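Local atomic coordinates of alkaline phosphatase D (Bacillus subtilis, PDB entry 2YEQ), a protein that hydrolyses phosphate esters, acting as an alkaline phosphatase and phosphodiesterase with iron and calcium in its active site. Residues S6-L11 with F92-E97; W26-P31 with Y243-L248; K41-V46 with T64-P69. All blocks are in the same frame, centred on the assembly; numbering follows the deposited sequence.

Contact 1 (S6-L11 with F92-E97); sequences SYPFTL and FKTGHE
The Phe9 ring wedges against the end of strand 87-94. Its CZ lies 3.7 Å from Thr94 CG2, while CE1 comes 4.0 Å from Phe92 CB, so the ring meets a methyl and a methylene and not the other phenyl, whose own ring turns away from it. The Glu97 carbonyl oxygen sits at the edge of the Phe9 ring, near its plane, 3.8 Å from Phe9 CE2. Next along, the Pro8 ring lies across the aliphatic part of Glu97, with Pro8 CD 3.8 Å from Glu97 CG. The Glu97 chain folds at chi2 (-74°), which brings OE1 to the edge of the Tyr7 ring, 3.6 Å from CD1; ring and carboxylate planes stand 69° apart. No hydrogen bond joins the two segments.

Further out, polar groups fix the pieces. Tyr7 OH bonds the backbone oxygen of Leu98, and Thr94 OG1, anti to its backbone nitrogen, reaches Pro45 O and leaves CG2 for Phe9. Leu29 and Pro100 also pack on the Phe9 ring. An inverse gamma turn bends the chain where Phe9 projects, while Thr94 and Glu97 are tied by two backbone bonds, Glu97 N to Thr94 O (2.8 Å) and Thr94 N to Glu97 O (2.9 Å). They close a type II' turn, Gly95 at positive phi, which forms the two-residue loop of the beta hairpin joining strands 87-94 and 97-105 of the N-terminal domain's antiparallel sheet.

Contact 2 (W26-P31 with Y243-L248); sequences WTRLAP and YEHMPL
Trp26 gives its indole N-H to the backbone oxygen of Glu244, near the C-terminal end of helix 228-245. The NE1 to O distance is 2.7 Å and the bond is almost straight (173°). The acceptor lies in the indole plane, though the donor is tilted 29° from the carbonyl plane. With CG anti to the backbone nitrogen (chi1 176°), the indole reaches out from the strand to the helix. The His245 carbonyl oxygen lies over one face of the ring, offset toward the rim, and bonds Arg190, which also makes a cation-pi contact with Trp26. At the base of the side chain, Trp26 CB packs on Pro247 CB at 4.0 Å.

The second polar link is Arg28 NH1 to His245 NE2, 2.9 Å long and bent at the hydrogen. NH1 lies in the imidazole plane, but the guanidinium stands nearly perpendicular to that ring. His245 is held through both nitrogens: NE2 accepts from Arg28, while ND1 bonds Ala241 O, one turn earlier. This arrangement is consistent with a neutral imidazole. Arg28 NE bonds Ala72 O, and Ala30 CB covers the centre of one guanidinium face. Buried Glu244 turns its carboxylate to Arg183 in a salt bridge and to Gln240 in a hydrogen bond.

Strand 23-28, between strands 13-16 and 74-79 in the ten-stranded mixed sheet, is thus joined to the end of helix 228-245, with His186 stacked on His245 and Arg190 lying at the end of helix 179-190.

Contact 3 (K41-V46 with T64-P69); sequences KQAVPV and TEMAKP. With PE5 (3,6,9,12,15,18,21,24-octaoxahexacosan-1-ol), chain B; EDO (1,2-ethanediol), chain R.
Val44 and Val46 pair with Ala67 and Glu65 through four backbone hydrogen bonds, the shortest from Val46 N to Glu65 O at 2.7 Å. The tight side is the face carrying Val44, Val46, Glu65 and Ala67: Val46 CG2 meets Ala67 CB at 4.0 Å, Leu29 packs against Val44, Val46 and Ala67, and Val75 covers Val46 and Ala67. This is the antiparallel hairpin of strands 44-51 and 59-67, the latter at an outer edge of the N-terminal domain's four-stranded sheet. Between the hydrogen-bonded pairs, Pro45 faces Met66 in a non-hydrogen-bonded pair on the other, more exposed face. The Met66 chain bends at chi2 and chi3 and curls back over the neighbouring strand, laying SD 3.9 Å from Pro45 CB and CE 3.6 Å from Ala43 CB.

Beyond the paired residues, Pro69 CG leans on Gln42 N at 3.5 Å. An ethanediol, probably from the crystallisation liquor, bonds Glu65 OE1, Met66 O and His76 N. Lys68 reaches outward; its NZ is modelled hydrogen-bonded to PE5 O1 (3.1 Å), but with NZ only 3.0 Å from PE5 C3 the glycol's placement is doubtful. A leucine in its place would probably leave the ether oxygen without its donor.

How the contacts relate
Contact 2 lies deepest, its centre about 17 Å from the chain's centre, and links the N-terminal family region to the phosphatase region by polar side-chain bonds. Contacts 1 and 3, about 28 and 29 Å out, both reach the four-stranded sheet in neighbouring strands 87-94 and 44-51, contact 1 through its 92-97 side alone. Contact 1 is mostly buried and nonpolar across its interface; contact 3, half open to solvent, depends on backbone pairing. All three centres are about 12 Å apart. Contact 1 meets contact 2 where Pro8 O accepts from Ala30 N, while Leu29 of 26-31 packs its CD1 on Val44, Val46 and Ala67 of contact 3.

Contact 1 (S6-L11 with F92-E97)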
loop_
_atom_site.group_PDB
_atom_site.type_symbol
_atom_site.label_atom_id
_atom_site.label_comp_id
_atom_site.label_asym_id
_atom_site.label_seq_id
_atom_site.Cartn_x
_atom_site.Cartn_y
_atom_site.Cartn_z
ATOM N N SER A 6 -8.910 29.576 -10.252
ATOM C CA SER A 6 -8.055 29.135 -9.160
ATOM C C SER A 6 -7.037 28.134 -9.689
ATOM O O SER A 6 -7.255 27.507 -10.719
ATOM C CB SER A 6 -8.902 28.518 -8.050
ATOM O OG SER A 6 -8.193 28.603 -6.845
ATOM N N TYR A 7 -5.900 28.031 -9.014
ATOM C CA TYR A 7 -4.802 27.171 -9.463
ATOM C C TYR A 7 -5.308 25.717 -9.604
ATOM O O TYR A 7 -5.873 25.182 -8.662
ATOM C CB TYR A 7 -3.682 27.230 -8.435
ATOM C CG TYR A 7 -2.486 26.419 -8.815
ATOM C CD1 TYR A 7 -1.744 26.753 -9.940
ATOM C CD2 TYR A 7 -2.094 25.304 -8.071
ATOM C CE1 TYR A 7 -0.642 26.040 -10.302
ATOM C CE2 TYR A 7 -0.974 24.559 -8.443
ATOM C CZ TYR A 7 -0.250 24.941 -9.550
ATOM O OH TYR A 7 0.861 24.219 -9.979
ATOM N N PRO A 8 -5.163 25.113 -10.771
ATOM C CA PRO A 8 -5.856 23.829 -11.005
ATOM C C PRO A 8 -5.155 22.580 -10.449
ATOM O O PRO A 8 -5.806 21.540 -10.221
ATOM C CB PRO A 8 -5.990 23.772 -12.516
ATOM C CG PRO A 8 -4.900 24.644 -13.048
ATOM C CD PRO A 8 -4.720 25.729 -12.041
ATOM N N PHE A 9 -3.852 22.659 -10.208
ATOM C CA PHE A 9 -3.091 21.463 -9.825
ATOM C C PHE A 9 -3.032 21.322 -8.298
ATOM O O PHE A 9 -1.962 21.179 -7.721
ATOM C CB PHE A 9 -1.681 21.506 -10.422
ATOM C CG PHE A 9 -1.647 21.591 -11.932
ATOM C CD1 PHE A 9 -1.924 20.478 -12.715
ATOM C CD2 PHE A 9 -1.309 22.773 -12.567
ATOM C CE1 PHE A 9 -1.881 20.540 -14.083
ATOM C CE2 PHE A 9 -1.261 22.847 -13.971
ATOM C CZ PHE A 9 -1.530 21.734 -14.719
ATOM N N THR A 10 -4.198 21.363 -7.660
ATOM C CA THR A 10 -4.322 21.336 -6.207
ATOM C C THR A 10 -3.940 19.968 -5.628
ATOM O O THR A 10 -3.713 19.850 -4.425
ATOM C CB THR A 10 -5.792 21.617 -5.805
ATOM O OG1 THR A 10 -6.639 20.670 -6.502
ATOM C CG2 THR A 10 -6.214 23.087 -6.185
ATOM N N LEU A 11 -3.933 18.934 -6.463
ATOM C CA LEU A 11 -3.567 17.574 -6.014
ATOM C C LEU A 11 -2.161 17.208 -6.445
ATOM O O LEU A 11 -1.742 16.042 -6.332
ATOM C CB LEU A 11 -4.551 16.544 -6.564
ATOM C CG LEU A 11 -6.003 16.877 -6.208
ATOM C CD1 LEU A 11 -6.897 15.728 -6.640
ATOM C CD2 LEU A 11 -6.185 17.185 -4.745
ATOM N N PHE A 92 3.449 19.592 -16.164
ATOM C CA PHE A 92 2.287 19.789 -17.004
ATOM C C PHE A 92 2.011 21.276 -17.136
ATOM O O PHE A 92 2.342 22.057 -16.247
ATOM C CB PHE A 92 1.050 19.134 -16.376
ATOM C CG PHE A 92 1.165 17.650 -16.181
ATOM C CD1 PHE A 92 0.774 16.773 -17.183
ATOM C CD2 PHE A 92 1.645 17.131 -14.995
ATOM C CE1 PHE A 92 0.849 15.406 -16.995
ATOM C CE2 PHE A 92 1.739 15.741 -14.800
ATOM C CZ PHE A 92 1.336 14.891 -15.806
ATOM N N LYS A 93 1.325 21.639 -18.211
ATOM C CA LYS A 93 0.877 23.010 -18.442
ATOM C C LYS A 93 -0.523 22.945 -19.031
ATOM O O LYS A 93 -0.764 22.170 -19.950
ATOM C CB LYS A 93 1.823 23.696 -19.417
ATOM C CG LYS A 93 1.596 25.162 -19.632
ATOM C CD LYS A 93 2.339 25.619 -20.906
ATOM C CE LYS A 93 2.621 27.120 -20.929
ATOM N NZ LYS A 93 3.719 27.462 -21.888
ATOM N N THR A 94 -1.433 23.741 -18.487
ATOM C CA THR A 94 -2.771 23.866 -19.043
ATOM C C THR A 94 -3.085 25.351 -19.133
ATOM O O THR A 94 -3.050 26.061 -18.137
ATOM C CB THR A 94 -3.820 23.032 -18.249
ATOM O OG1 THR A 94 -5.056 23.017 -18.966
ATOM C CG2 THR A 94 -4.014 23.532 -16.812
ATOM N N GLY A 95 -3.360 25.804 -20.350
ATOM C CA GLY A 95 -3.410 27.221 -20.658
ATOM C C GLY A 95 -2.050 27.782 -20.310
ATOM O O GLY A 95 -1.014 27.316 -20.803
ATOM N N HIS A 96 -2.045 28.727 -19.393
ATOM C CA HIS A 96 -0.820 29.331 -18.907
ATOM C C HIS A 96 -0.395 28.750 -17.550
ATOM O O HIS A 96 0.651 29.129 -17.023
ATOM C CB HIS A 96 -1.008 30.853 -18.808
ATOM C CG HIS A 96 -1.507 31.474 -20.076
ATOM N ND1 HIS A 96 -0.659 31.955 -21.052
ATOM C CD2 HIS A 96 -2.766 31.647 -20.546
ATOM C CE1 HIS A 96 -1.380 32.422 -22.060
ATOM N NE2 HIS A 96 -2.659 32.235 -21.783
ATOM N N GLU A 97 -1.205 27.859 -16.980
ATOM C CA GLU A 97 -0.951 27.338 -15.626
ATOM C C GLU A 97 0.097 26.222 -15.664
ATOM O O GLU A 97 0.036 25.352 -16.529
ATOM C CB GLU A 97 -2.239 26.816 -14.974
ATOM C CG GLU A 97 -3.385 27.828 -14.881
ATOM C CD GLU A 97 -3.174 28.892 -13.822
ATOM O OE1 GLU A 97 -2.372 28.666 -12.871
ATOM O OE2 GLU A 97 -3.831 29.961 -13.947
#

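Contact 2 (W26-P31 with Y243-L248)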
loop_
_atom_site.group_PDB
_atom_site.type_symbol
_atom_site.label_atom_id
_atom_site.label_comp_id
_atom_site.label_asym_id
_atom_site.label_seq_id
_atom_site.Cartn_x
_atom_site.Cartn_y
_atom_site.Cartn_z
ATOM N N TRP A 26 1.098 11.495 -13.985
ATOM C CA TRP A 26 -0.253 11.737 -13.541
ATOM C C TRP A 26 -0.422 13.167 -13.049
ATOM O O TRP A 26 0.460 13.732 -12.395
ATOM C CB TRP A 26 -0.619 10.774 -12.396
ATOM C CG TRP A 26 -1.977 11.023 -11.799
ATOM C CD1 TRP A 26 -3.153 10.433 -12.167
ATOM C CD2 TRP A 26 -2.303 11.937 -10.738
ATOM N NE1 TRP A 26 -4.187 10.932 -11.412
ATOM C CE2 TRP A 26 -3.699 11.857 -10.534
ATOM C CE3 TRP A 26 -1.556 12.829 -9.949
ATOM C CZ2 TRP A 26 -4.357 12.608 -9.574
ATOM C CZ3 TRP A 26 -2.231 13.605 -9.009
ATOM C CH2 TRP A 26 -3.619 13.476 -8.826
ATOM N N THR A 27 -1.578 13.739 -13.362
ATOM C CA THR A 27 -2.090 14.847 -12.590
ATOM C C THR A 27 -3.611 14.868 -12.737
ATOM O O THR A 27 -4.189 13.982 -13.374
ATOM C CB THR A 27 -1.443 16.183 -13.001
ATOM O OG1 THR A 27 -1.740 17.155 -11.993
ATOM C CG2 THR A 27 -1.910 16.642 -14.402
ATOM N N ARG A 28 -4.232 15.862 -12.126
ATOM C CA ARG A 28 -5.664 16.061 -12.202
ATOM C C ARG A 28 -5.920 17.564 -12.107
ATOM O O ARG A 28 -5.336 18.267 -11.237
ATOM C CB ARG A 28 -6.395 15.341 -11.065
ATOM C CG ARG A 28 -7.944 15.599 -11.082
ATOM C CD ARG A 28 -8.737 14.786 -10.087
ATOM N NE ARG A 28 -10.085 15.343 -10.076
ATOM C CZ ARG A 28 -10.911 15.411 -9.048
ATOM N NH1 ARG A 28 -10.621 14.876 -7.876
ATOM N NH2 ARG A 28 -12.091 16.017 -9.225
ATOM N N LEU A 29 -6.808 18.051 -12.968
ATOM C CA LEU A 29 -7.291 19.441 -12.889
ATOM C C LEU A 29 -8.469 19.521 -11.932
ATOM O O LEU A 29 -9.548 19.003 -12.233
ATOM C CB LEU A 29 -7.709 19.955 -14.263
ATOM C CG LEU A 29 -6.705 19.718 -15.382
ATOM C CD1 LEU A 29 -7.215 20.315 -16.721
ATOM C CD2 LEU A 29 -5.349 20.313 -14.980
ATOM N N ALA A 30 -8.248 20.168 -10.782
ATOM C CA ALA A 30 -9.225 20.253 -9.708
ATOM C C ALA A 30 -9.106 21.575 -8.918
ATOM O O ALA A 30 -8.785 21.561 -7.727
ATOM C CB ALA A 30 -9.053 19.040 -8.759
ATOM N N PRO A 31 -9.358 22.715 -9.571
ATOM C CA PRO A 31 -9.311 24.026 -8.878
ATOM C C PRO A 31 -10.167 24.167 -7.608
ATOM O O PRO A 31 -9.795 24.945 -6.750
ATOM C CB PRO A 31 -9.735 25.028 -9.963
ATOM C CG PRO A 31 -10.385 24.185 -11.061
ATOM C CD PRO A 31 -9.705 22.853 -10.996
ATOM N N TYR A 243 -8.449 4.619 -10.043
ATOM C CA TYR A 243 -7.796 4.814 -11.307
ATOM C C TYR A 243 -7.551 6.313 -11.586
ATOM O O TYR A 243 -6.443 6.692 -11.964
ATOM C CB TYR A 243 -8.577 4.188 -12.483
ATOM C CG TYR A 243 -7.952 4.535 -13.805
ATOM C CD1 TYR A 243 -6.849 3.826 -14.287
ATOM C CD2 TYR A 243 -8.395 5.634 -14.546
ATOM C CE1 TYR A 243 -6.240 4.167 -15.476
ATOM C CE2 TYR A 243 -7.784 5.984 -15.730
ATOM C CZ TYR A 243 -6.698 5.247 -16.196
ATOM O OH TYR A 243 -6.086 5.588 -17.388
ATOM N N GLU A 244 -8.599 7.126 -11.449
ATOM C CA GLU A 244 -8.521 8.557 -11.761
ATOM C C GLU A 244 -7.406 9.227 -10.948
ATOM O O GLU A 244 -6.817 10.182 -11.410
ATOM C CB GLU A 244 -9.875 9.245 -11.518
ATOM C CG GLU A 244 -10.931 8.829 -12.559
ATOM C CD GLU A 244 -12.349 9.226 -12.243
ATOM O OE1 GLU A 244 -12.618 9.623 -11.092
ATOM O OE2 GLU A 244 -13.211 9.110 -13.170
ATOM N N HIS A 245 -7.125 8.734 -9.744
ATOM C CA HIS A 245 -6.163 9.392 -8.871
ATOM C C HIS A 245 -4.801 8.710 -8.760
ATOM O O HIS A 245 -3.948 9.178 -8.029
ATOM C CB HIS A 245 -6.765 9.629 -7.487
ATOM C CG HIS A 245 -7.867 10.633 -7.508
ATOM N ND1 HIS A 245 -9.151 10.307 -7.887
ATOM C CD2 HIS A 245 -7.860 11.968 -7.281
ATOM C CE1 HIS A 245 -9.891 11.404 -7.874
ATOM N NE2 HIS A 245 -9.132 12.420 -7.507
ATOM N N MET A 246 -4.583 7.640 -9.506
ATOM C CA MET A 246 -3.341 6.868 -9.375
ATOM C C MET A 246 -2.579 6.771 -10.680
ATOM O O MET A 246 -3.177 6.645 -11.756
ATOM C CB MET A 246 -3.655 5.460 -8.871
ATOM C CG MET A 246 -4.122 5.394 -7.451
ATOM S SD MET A 246 -2.922 6.084 -6.279
ATOM C CE MET A 246 -3.689 5.846 -4.722
ATOM N N PRO A 247 -1.246 6.764 -10.601
ATOM C CA PRO A 247 -0.414 6.720 -11.810
ATOM C C PRO A 247 -0.276 5.297 -12.355
ATOM O O PRO A 247 0.788 4.680 -12.262
ATOM C CB PRO A 247 0.929 7.256 -11.324
ATOM C CG PRO A 247 1.007 6.783 -9.931
ATOM C CD PRO A 247 -0.417 6.890 -9.392
ATOM N N LEU A 248 -1.361 4.812 -12.941
ATOM C CA LEU A 248 -1.468 3.469 -13.511
ATOM C C LEU A 248 -1.470 3.505 -15.026
ATOM O O LEU A 248 -1.849 4.494 -15.635
ATOM C CB LEU A 248 -2.772 2.837 -13.010
ATOM C CG LEU A 248 -2.881 2.660 -11.487
ATOM C CD1 LEU A 248 -4.251 2.138 -11.079
ATOM C CD2 LEU A 248 -1.807 1.714 -10.923
#

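Contact 3 (K41-V46 with T64-P69)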
loop_
_atom_site.group_PDB
_atom_site.type_symbol
_atom_site.label_atom_id
_atom_site.label_comp_id
_atom_site.label_asym_id
_atom_site.label_seq_id
_atom_site.Cartn_x
_atom_site.Cartn_y
_atom_site.Cartn_z
ATOM N N LYS A 41 -17.960 21.099 -17.781
ATOM C CA LYS A 41 -18.187 19.827 -18.447
ATOM C C LYS A 41 -17.677 19.883 -19.885
ATOM O O LYS A 41 -18.458 19.819 -20.824
ATOM C CB LYS A 41 -19.686 19.465 -18.397
ATOM C CG LYS A 41 -20.011 18.022 -18.776
ATOM C CD LYS A 41 -21.531 17.767 -18.886
ATOM C CE LYS A 41 -21.914 17.140 -20.239
ATOM N NZ LYS A 41 -23.354 16.722 -20.320
ATOM N N GLN A 42 -16.362 20.008 -20.051
ATOM C CA GLN A 42 -15.733 19.967 -21.374
ATOM C C GLN A 42 -14.280 19.497 -21.272
ATOM O O GLN A 42 -13.647 19.632 -20.226
ATOM C CB GLN A 42 -15.782 21.339 -22.061
ATOM C CG GLN A 42 -14.935 22.402 -21.387
ATOM C CD GLN A 42 -15.384 23.836 -21.680
ATOM O OE1 GLN A 42 -16.564 24.103 -21.910
ATOM N NE2 GLN A 42 -14.432 24.765 -21.651
ATOM N N ALA A 43 -13.768 18.957 -22.368
ATOM C CA ALA A 43 -12.412 18.449 -22.406
ATOM C C ALA A 43 -11.449 19.629 -22.415
ATOM O O ALA A 43 -11.742 20.648 -23.021
ATOM C CB ALA A 43 -12.196 17.573 -23.619
ATOM N N VAL A 44 -10.331 19.495 -21.698
ATOM C CA VAL A 44 -9.355 20.575 -21.522
ATOM C C VAL A 44 -7.971 20.039 -21.910
ATOM O O VAL A 44 -7.560 18.986 -21.434
ATOM C CB VAL A 44 -9.355 21.098 -20.065
ATOM C CG1 VAL A 44 -8.321 22.230 -19.872
ATOM C CG2 VAL A 44 -10.760 21.579 -19.689
ATOM N N PRO A 45 -7.272 20.727 -22.810
ATOM C CA PRO A 45 -5.951 20.264 -23.207
ATOM C C PRO A 45 -4.911 20.447 -22.088
ATOM O O PRO A 45 -4.863 21.486 -21.420
ATOM C CB PRO A 45 -5.616 21.136 -24.421
ATOM C CG PRO A 45 -6.418 22.346 -24.237
ATOM C CD PRO A 45 -7.698 21.894 -23.610
ATOM N N VAL A 46 -4.087 19.425 -21.881
ATOM C CA VAL A 46 -3.006 19.512 -20.894
ATOM C C VAL A 46 -1.715 19.095 -21.570
ATOM O O VAL A 46 -1.590 17.956 -22.066
ATOM C CB VAL A 46 -3.281 18.648 -19.639
ATOM C CG1 VAL A 46 -2.124 18.805 -18.604
ATOM C CG2 VAL A 46 -4.610 19.050 -18.981
ATOM N N THR A 64 0.464 16.377 -25.729
ATOM C CA THR A 64 -0.761 16.997 -25.232
ATOM C C THR A 64 -1.802 15.917 -25.009
ATOM O O THR A 64 -2.032 15.097 -25.883
ATOM C CB THR A 64 -1.304 18.054 -26.218
ATOM O OG1 THR A 64 -0.253 18.969 -26.511
ATOM C CG2 THR A 64 -2.484 18.826 -25.616
ATOM N N GLU A 65 -2.391 15.904 -23.821
ATOM C CA GLU A 65 -3.516 15.023 -23.505
ATOM C C GLU A 65 -4.753 15.867 -23.344
ATOM O O GLU A 65 -4.649 17.041 -22.982
ATOM C CB GLU A 65 -3.285 14.313 -22.182
ATOM C CG GLU A 65 -2.252 13.261 -22.240
ATOM C CD GLU A 65 -2.741 12.032 -22.948
ATOM O OE1 GLU A 65 -3.750 11.438 -22.498
ATOM O OE2 GLU A 65 -2.113 11.675 -23.955
ATOM N N MET A 66 -5.919 15.272 -23.592
ATOM C CA MET A 66 -7.185 15.953 -23.334
ATOM C C MET A 66 -7.737 15.404 -22.046
ATOM O O MET A 66 -8.156 14.234 -22.005
ATOM C CB MET A 66 -8.188 15.697 -24.462
ATOM C CG MET A 66 -7.813 16.294 -25.793
ATOM S SD MET A 66 -7.562 18.079 -25.755
ATOM C CE MET A 66 -9.183 18.705 -25.327
ATOM N N ALA A 67 -7.736 16.228 -21.000
ATOM C CA ALA A 67 -8.362 15.870 -19.722
ATOM C C ALA A 67 -9.883 15.937 -19.905
ATOM O O ALA A 67 -10.378 16.924 -20.420
ATOM C CB ALA A 67 -7.903 16.832 -18.615
ATOM N N LYS A 68 -10.614 14.912 -19.468
ATOM C CA LYS A 68 -12.070 14.799 -19.730
ATOM C C LYS A 68 -12.887 14.727 -18.461
ATOM O O LYS A 68 -12.456 14.084 -17.498
ATOM C CB LYS A 68 -12.407 13.510 -20.485
ATOM C CG LYS A 68 -11.400 13.065 -21.496
ATOM C CD LYS A 68 -11.983 12.005 -22.427
ATOM C CE LYS A 68 -11.946 10.608 -21.824
ATOM N NZ LYS A 68 -11.793 9.575 -22.900
ATOM N N PRO A 69 -14.091 15.303 -18.492
ATOM C CA PRO A 69 -15.005 15.237 -17.351
ATOM C C PRO A 69 -15.303 13.805 -16.888
ATOM O O PRO A 69 -15.458 13.578 -15.688
ATOM C CB PRO A 69 -16.303 15.906 -17.875
ATOM C CG PRO A 69 -15.933 16.621 -19.105
ATOM C CD PRO A 69 -14.687 16.004 -19.651
HETATM C C50 PE5 B . -14.675 8.892 -23.876
HETATM O O1 PE5 B . -14.553 8.269 -22.587
HETATM C C1 PE5 B . -13.658 7.139 -22.553
HETATM C C2 PE5 B . -12.878 7.031 -21.230
HETATM O O2 PE5 B . -11.623 6.318 -21.380
HETATM C C3 PE5 B . -10.514 7.128 -21.800
HETATM C C4 PE5 B . -9.183 6.511 -21.442
HETATM C C1 EDO R . -7.114 11.166 -20.786
HETATM O O1 EDO R . -8.395 11.561 -20.288
HETATM C C2 EDO R . -6.030 11.976 -20.087
HETATM O O2 EDO R . -4.872 11.163 -19.882
#